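Local coordinates for hypothetical protein SMU.848 (Streptococcus mutans, PDB 2G0I), which is probably a cysteine protease of the Prp family, thought to process a ribosomal protein during ribosome biogenesis, at residues G59-G62 with F63-C67. Numbering follows the deposited sequence.
Sequences GEYG and FDIVC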
loop_
_atom_site.group_PDB
_atom_site.type_symbol
_atom_site.label_atom_id
_atom_site.label_comp_id
_atom_site.label_asym_id
_atom_site.label_seq_id
_atom_site.Cartn_x
_atom_site.Cartn_y
_atom_site.Cartn_z
ATOM N N GLY B 59 3.781 -16.712 -13.605
ATOM C CA GLY B 59 4.427 -16.599 -14.919
ATOM C C GLY B 59 3.487 -16.113 -16.016
ATOM O O GLY B 59 3.832 -16.199 -17.198
ATOM N N GLU B 60 2.305 -15.617 -15.615
ATOM C CA GLU B 60 1.303 -15.026 -16.506
ATOM C C GLU B 60 1.203 -13.514 -16.294
ATOM O O GLU B 60 0.979 -13.064 -15.157
ATOM C CB GLU B 60 -0.057 -15.646 -16.220
ATOM C CG GLU B 60 -0.124 -17.104 -16.614
ATOM C CD GLU B 60 -0.886 -17.960 -15.636
ATOM O OE1 GLU B 60 -0.699 -19.199 -15.709
ATOM O OE2 GLU B 60 -1.652 -17.410 -14.804
ATOM N N TYR B 61 1.361 -12.750 -17.377
ATOM C CA TYR B 61 1.480 -11.299 -17.298
ATOM C C TYR B 61 0.412 -10.659 -16.363
ATOM O O TYR B 61 0.780 -10.116 -15.312
ATOM C CB TYR B 61 1.519 -10.655 -18.701
ATOM C CG TYR B 61 1.651 -9.148 -18.634
ATOM C CD1 TYR B 61 2.903 -8.544 -18.484
ATOM C CD2 TYR B 61 0.515 -8.335 -18.657
ATOM C CE1 TYR B 61 3.031 -7.147 -18.391
ATOM C CE2 TYR B 61 0.621 -6.940 -18.531
ATOM C CZ TYR B 61 1.877 -6.361 -18.415
ATOM O OH TYR B 61 1.975 -4.993 -18.321
ATOM N N GLY B 62 -0.877 -10.786 -16.705
ATOM C CA GLY B 62 -1.971 -10.157 -15.940
ATOM C C GLY B 62 -1.907 -10.475 -14.451
ATOM O O GLY B 62 -2.036 -9.583 -13.609
ATOM N N PHE B 63 -1.664 -11.744 -14.137
ATOM C CA PHE B 63 -1.647 -12.219 -12.767
ATOM C C PHE B 63 -0.402 -11.710 -12.064
ATOM O O PHE B 63 -0.460 -11.354 -10.897
ATOM C CB PHE B 63 -1.686 -13.752 -12.730
ATOM C CG PHE B 63 -1.528 -14.345 -11.346
ATOM C CD1 PHE B 63 -2.582 -14.329 -10.439
ATOM C CD2 PHE B 63 -0.333 -14.947 -10.975
ATOM C CE1 PHE B 63 -2.429 -14.896 -9.160
ATOM C CE2 PHE B 63 -0.175 -15.512 -9.714
ATOM C CZ PHE B 63 -1.226 -15.487 -8.804
ATOM N N ASP B 64 0.722 -11.645 -12.768
ATOM C CA ASP B 64 1.940 -11.176 -12.115
ATOM C C ASP B 64 1.918 -9.684 -11.781
ATOM O O ASP B 64 2.568 -9.254 -10.820
ATOM C CB ASP B 64 3.170 -11.612 -12.903
ATOM C CG ASP B 64 3.338 -13.142 -12.876
ATOM O OD1 ASP B 64 2.627 -13.850 -12.095
ATOM O OD2 ASP B 64 4.166 -13.646 -13.627
ATOM N N ILE B 65 1.160 -8.916 -12.556
ATOM C CA ILE B 65 0.893 -7.486 -12.237
ATOM C C ILE B 65 0.058 -7.413 -10.943
ATOM O O ILE B 65 0.355 -6.630 -10.030
ATOM C CB ILE B 65 0.149 -6.796 -13.388
ATOM C CG1 ILE B 65 1.088 -6.620 -14.591
ATOM C CG2 ILE B 65 -0.456 -5.483 -12.945
ATOM C CD1 ILE B 65 2.393 -5.909 -14.283
ATOM N N VAL B 66 -0.964 -8.266 -10.847
ATOM C CA VAL B 66 -1.740 -8.355 -9.594
ATOM C C VAL B 66 -0.883 -8.823 -8.421
ATOM O O VAL B 66 -1.028 -8.311 -7.285
ATOM C CB VAL B 66 -2.996 -9.254 -9.740
ATOM C CG1 VAL B 66 -3.650 -9.499 -8.363
ATOM C CG2 VAL B 66 -3.992 -8.636 -10.731
ATOM N N CYS B 67 -0.005 -9.796 -8.661
ATOM C CA CYS B 67 0.890 -10.289 -7.620
ATOM C C CYS B 67 1.784 -9.185 -7.109
ATOM O O CYS B 67 2.048 -9.080 -5.916
ATOM C CB CYS B 67 1.797 -11.399 -8.128
ATOM S SG CYS B 67 0.945 -12.954 -8.310
#
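The carboxylate of D64 reaches back to the amide of G59, while three main-chain bonds, from D64, I65 and V66, begin the helix. The amide N of D64 donates to E60 O at 2.8 Å, that of I65 to Y61 O, and that of V66 to G62 O: the first i to i+4 rungs of helix 61-84, with E60 in the N-cap position.

A carboxylate supplements these rungs. With CG beside its own backbone N (chi1 -66°), the D64 side chain is directed back over the first turn, and both its oxygens face the amide of G59. The two bonds are weak, G59 N to D64 OD2 at 3.1 Å and G59 N to D64 OD1 at 3.4 Å. A firmer hold comes from the S58 amide, which also donates to OD1; the carboxylate thus gathers two successive loop amides ahead of the helix. G59 has a positive phi (+98°), at which a CB would crowd the preceding carbonyl oxygen, a conformation suited to glycine.

An apolar contact lies elsewhere on the turn. I65 CG1 sits over one face of the Y61 ring, offset toward the rim, in a CH-pi contact 4.1 Å from the centroid. The ring is carried there by Y61 CG lying anti to its backbone N (chi1 -180°), and its hydroxyl continues into the dimer, hydrogen-bonded to D64 OD2 of the second subunit.

Within the two-layer alpha-beta sandwich, F63, V66 and C67 turn inward against I36 of strand 36-43, while Y61 and I65 pack on their own counterparts in the second subunit, placing this helix start between sheet and dimer interface.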